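Local coordinates for protein N-formylglutamate amidohydrolase (Ralstonia eutropha, PDB 2Q7S) that binds a zinc ion and probably acts as a zinc-dependent hydrolase of the N-formylglutamate amidohydrolase family, at residues F77-V80 against Y81-N85; P175-A178 against Y179-L182. All coordinates share one frame; numbering follows the deposited sequence. Where two conformers were deposited one is given.

Contact 1 (F77-V80 against Y81-N85)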
loop_
_atom_site.group_PDB
_atom_site.type_symbol
_atom_site.label_atom_id
_atom_site.label_comp_id
_atom_site.label_asym_id
_atom_site.label_seq_id
_atom_site.Cartn_x
_atom_site.Cartn_y
_atom_site.Cartn_z
ATOM N N PHE A 77 -7.266 7.864 -6.604
ATOM C CA PHE A 77 -7.375 9.007 -5.717
ATOM C C PHE A 77 -6.162 9.055 -4.811
ATOM O O PHE A 77 -5.549 8.009 -4.556
ATOM C CB PHE A 77 -8.637 8.945 -4.882
ATOM C CG PHE A 77 -8.804 7.677 -4.137
ATOM C CD1 PHE A 77 -9.421 6.574 -4.765
ATOM C CD2 PHE A 77 -8.356 7.548 -2.823
ATOM C CE1 PHE A 77 -9.534 5.400 -4.160
ATOM C CE2 PHE A 77 -8.515 6.335 -2.188
ATOM C CZ PHE A 77 -9.114 5.277 -2.832
ATOM N N PRO A 78 -5.857 10.243 -4.257
ATOM C CA PRO A 78 -4.680 10.342 -3.421
ATOM C C PRO A 78 -4.944 9.863 -2.003
ATOM O O PRO A 78 -6.025 10.111 -1.429
ATOM C CB PRO A 78 -4.321 11.837 -3.472
ATOM C CG PRO A 78 -5.432 12.512 -4.307
ATOM C CD PRO A 78 -6.556 11.544 -4.347
ATOM N N ARG A 79 -3.952 9.189 -1.425
ATOM C CA ARG A 79 -4.069 8.711 -0.061
ATOM C C ARG A 79 -4.205 9.822 0.972
ATOM O O ARG A 79 -4.721 9.546 2.065
ATOM C CB ARG A 79 -2.913 7.777 0.306
ATOM C CG ARG A 79 -1.589 8.409 0.426
ATOM C CD ARG A 79 -1.285 8.855 1.825
ATOM N NE ARG A 79 -1.005 7.805 2.790
ATOM C CZ ARG A 79 0.194 7.338 3.136
ATOM N NH1 ARG A 79 1.299 7.765 2.554
ATOM N NH2 ARG A 79 0.282 6.418 4.080
ATOM N N VAL A 80 -3.683 11.030 0.644
ATOM C CA VAL A 80 -3.831 12.218 1.481
ATOM C C VAL A 80 -5.262 12.769 1.460
ATOM O O VAL A 80 -5.617 13.618 2.286
ATOM C CB VAL A 80 -2.852 13.342 1.066
ATOM C CG1 VAL A 80 -3.103 14.588 1.893
ATOM C CG2 VAL A 80 -1.401 12.865 1.217
ATOM N N TYR A 81 -6.068 12.298 0.512
ATOM C CA TYR A 81 -7.505 12.605 0.445
ATOM C C TYR A 81 -8.317 11.620 1.272
ATOM O O TYR A 81 -9.115 12.003 2.151
ATOM C CB TYR A 81 -7.954 12.587 -0.994
ATOM C CG TYR A 81 -9.399 12.946 -1.251
ATOM C CD1 TYR A 81 -9.844 14.270 -1.156
ATOM C CD2 TYR A 81 -10.315 11.973 -1.641
ATOM C CE1 TYR A 81 -11.158 14.612 -1.448
ATOM C CE2 TYR A 81 -11.648 12.307 -1.889
ATOM C CZ TYR A 81 -12.055 13.621 -1.826
ATOM O OH TYR A 81 -13.361 13.959 -2.109
ATOM N N ILE A 82 -8.129 10.336 0.984
ATOM C CA ILE A 82 -8.522 9.300 1.896
ATOM C C ILE A 82 -7.605 8.123 1.700
ATOM O O ILE A 82 -7.212 7.817 0.580
ATOM C CB ILE A 82 -10.008 8.945 1.759
ATOM C CG1 ILE A 82 -10.423 7.959 2.858
ATOM C CG2 ILE A 82 -10.370 8.494 0.337
ATOM C CD1 ILE A 82 -12.014 7.786 2.971
ATOM N N ASP A 83 -7.220 7.498 2.799
ATOM C CA ASP A 83 -6.161 6.485 2.784
ATOM C C ASP A 83 -6.794 5.106 2.891
ATOM O O ASP A 83 -7.193 4.731 3.988
ATOM C CB ASP A 83 -5.239 6.682 3.965
ATOM C CG ASP A 83 -4.057 5.775 3.938
ATOM O OD1 ASP A 83 -4.093 4.735 3.241
ATOM O OD2 ASP A 83 -3.056 6.128 4.600
ATOM N N PRO A 84 -6.819 4.335 1.779
ATOM C CA PRO A 84 -7.429 3.012 1.869
ATOM C C PRO A 84 -6.744 1.988 2.769
ATOM O O PRO A 84 -7.357 0.959 3.008
ATOM C CB PRO A 84 -7.428 2.501 0.422
ATOM C CG PRO A 84 -6.955 3.597 -0.413
ATOM C CD PRO A 84 -6.298 4.594 0.427
ATOM N N ASN A 85 -5.503 2.248 3.207
ATOM C CA ASN A 85 -4.781 1.336 4.088
ATOM C C ASN A 85 -5.069 1.594 5.519
ATOM O O ASN A 85 -4.378 1.076 6.405
ATOM C CB ASN A 85 -3.251 1.414 3.866
ATOM C CG ASN A 85 -2.676 0.092 3.409
ATOM O OD1 ASN A 85 -3.388 -0.721 2.822
ATOM N ND2 ASN A 85 -1.442 -0.164 3.763
#
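The Phe77 ring sets its CE2 corner into a shallow hollow made by Ile82 and Pro84, 3.6 Å from Pro84 CG and 3.8 Å from Ile82 CG2. CG of Phe77 lies between its backbone N and carbonyl carbon (chi1 53°), which turns the ring towards Ile82 and Pro84, with Ile82 O in the ring plane at its edge. Tyr144 packs on Phe77, and helix 134-163 closes over Ile82 and Pro84. At the bend, Pro78 CD rests 3.8 Å from Tyr81 CB. Pro78 O takes both Tyr81 N, at 2.9 Å from above the carbonyl plane, and Ile82 N, at 3.2 Å within it, which ties the loop after strand 71-75 into a tight turn. Just beyond the turn Asp83 lies beside the zinc site: Asp83 OD1 is hydrogen-bonded to NE2 of the zinc ligand His32 and also accepts from Asn85 N in an Asx turn. Arg79, bent at chi2 and chi3, lies alongside Asp83 and points the same way, and its NE forms a salt bridge to Asp83 OD2 at 3.2 Å. The oxygen sits at the guanidinium edge but is approached from above the carboxylate plane, the two planes standing 81° apart. Arg79 NH1 reaches Gly53 O.

Contact 2 (P175-A178 against Y179-L182)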
loop_
_atom_site.group_PDB
_atom_site.type_symbol
_atom_site.label_atom_id
_atom_site.label_comp_id
_atom_site.label_asym_id
_atom_site.label_seq_id
_atom_site.Cartn_x
_atom_site.Cartn_y
_atom_site.Cartn_z
ATOM N N PRO A 175 9.826 7.393 1.977
ATOM C CA PRO A 175 10.874 8.386 1.859
ATOM C C PRO A 175 12.138 7.988 2.585
ATOM O O PRO A 175 12.126 7.110 3.469
ATOM C CB PRO A 175 10.239 9.628 2.499
ATOM C CG PRO A 175 9.299 9.071 3.469
ATOM C CD PRO A 175 8.753 7.831 2.878
ATOM N N ASN A 176 13.237 8.629 2.219
ATOM C CA ASN A 176 14.507 8.270 2.766
ATOM C C ASN A 176 14.561 8.560 4.269
ATOM O O ASN A 176 15.234 7.880 5.045
ATOM C CB ASN A 176 15.601 9.012 2.006
ATOM C CG ASN A 176 16.747 8.113 1.600
ATOM O OD1 ASN A 176 16.586 6.907 1.457
ATOM N ND2 ASN A 176 17.915 8.697 1.422
ATOM N N ASN A 177 13.805 9.561 4.684
ATOM C CA ASN A 177 13.727 9.919 6.080
ATOM C C ASN A 177 12.519 9.323 6.788
ATOM O O ASN A 177 12.004 9.922 7.716
ATOM C CB ASN A 177 13.796 11.449 6.238
ATOM C CG ASN A 177 12.593 12.164 5.668
ATOM O OD1 ASN A 177 11.719 11.560 5.059
ATOM N ND2 ASN A 177 12.542 13.468 5.877
ATOM N N ALA A 178 12.078 8.136 6.377
ATOM C CA ALA A 178 10.947 7.477 7.045
ATOM C C ALA A 178 11.119 7.336 8.574
ATOM O O ALA A 178 10.132 7.406 9.304
ATOM C CB ALA A 178 10.672 6.159 6.445
ATOM N N TYR A 179 12.353 7.150 9.051
ATOM C CA TYR A 179 12.630 7.024 10.486
ATOM C C TYR A 179 12.367 8.358 11.225
ATOM O O TYR A 179 11.778 8.371 12.299
ATOM C CB TYR A 179 14.079 6.574 10.745
ATOM C CG TYR A 179 14.370 5.068 10.632
ATOM C CD1 TYR A 179 13.609 4.129 11.334
ATOM C CD2 TYR A 179 15.428 4.602 9.867
ATOM C CE1 TYR A 179 13.875 2.775 11.239
ATOM C CE2 TYR A 179 15.716 3.236 9.774
ATOM C CZ TYR A 179 14.943 2.335 10.464
ATOM O OH TYR A 179 15.207 0.989 10.418
ATOM N N GLU A 180 12.828 9.458 10.637
ATOM C CA GLU A 180 12.628 10.808 11.163
ATOM C C GLU A 180 11.144 11.179 11.229
ATOM O O GLU A 180 10.662 11.702 12.239
ATOM C CB GLU A 180 13.406 11.794 10.271
ATOM C CG GLU A 180 13.147 13.282 10.492
ATOM C CD GLU A 180 14.108 14.178 9.669
ATOM O OE1 GLU A 180 14.257 13.959 8.446
ATOM O OE2 GLU A 180 14.716 15.110 10.247
ATOM N N ARG A 181 10.432 10.904 10.149
ATOM C CA ARG A 181 8.999 11.161 10.042
ATOM C C ARG A 181 8.123 10.319 10.985
ATOM O O ARG A 181 7.075 10.776 11.460
ATOM C CB ARG A 181 8.543 10.847 8.618
ATOM C CG ARG A 181 9.125 11.761 7.579
ATOM C CD ARG A 181 8.286 11.701 6.330
ATOM N NE ARG A 181 9.065 12.030 5.145
ATOM C CZ ARG A 181 8.807 13.027 4.295
ATOM N NH1 ARG A 181 7.755 13.830 4.467
ATOM N NH2 ARG A 181 9.615 13.212 3.247
ATOM N N LEU A 182 8.505 9.061 11.178
ATOM C CA LEU A 182 7.955 8.271 12.259
ATOM C C LEU A 182 8.777 8.777 13.437
ATOM O O LEU A 182 9.709 9.544 13.240
ATOM C CB LEU A 182 8.131 6.775 11.997
ATOM C CG LEU A 182 7.684 6.231 10.628
ATOM C CD1 LEU A 182 8.300 4.858 10.426
ATOM C CD2 LEU A 182 6.160 6.177 10.467
HETATM O O HOH W 1 15.186 7.046 7.474
#
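Two backbone hydrogen bonds join 175-178 to 179-182: Arg181 N meets Asn177 O at 3.1 Å, nearly in line with the C=O bond, as the first i to i+4 bond of the short helix 178-181, and one residue on Leu182 N bonds to Ala178 O at 3.0 Å, where Leu182 leaves helical geometry. Pro175 to Ala178 form a type I beta turn, closed by Ala178 N on Pro175 O at 3.1 Å, and the chain passes from it straight into the helix. Asn177 occupies the N-cap position, yet its side chain makes no capping bond to the helix backbone. A water bridges Asn176 O and Tyr179 N, linking the turn to the start of the helix. A beta turn and a single-turn helix thus follow strand 166-174, the strand that carries the zinc ligand His172 in the central mixed sheet. The Asn177 amide works as a junction between two charged side chains. With CG between backbone N and carbonyl carbon (chi1 67°), it is brought towards Glu180 and Arg181, and OD1 receives Arg181 NE at 2.7 Å and, weakly, Arg181 NH2. Its ND2 donates to Glu180 OE1 at 3.1 Å, on the anti side of the carboxylate. Amide and guanidinium planes are almost perpendicular, 85° apart. The Arg181 chain, extended from CG to NE, runs past the Asn177 amide to Pro175, where NE comes 3.4 Å from Pro175 CG. Pro175 leans on Glu259 as well, while Tyr179 OH is hydrogen-bonded to Asp226.

Contact 1 precedes contact 2 along the chain; their centres lie about 19 Å apart and their nearest atoms about 7 Å, with no direct touch. Each follows a strand of the same mixed seven-stranded sheet: contact 1 comes after strand 71-75 and contact 2 after strand 166-174, with strand 26-30 between these two in the sheet. Both are near the zinc ion held by His32, Asp55 and His172, but at different removes. Contact 1 is buried and borders the metal site directly through Arg79, whose side chain is about 4 Å from the zinc ion, and Asp83. Contact 2, only partly buried, lies a step further out, after the strand that carries His172; its Pro175 side chain is about 8 Å from the metal.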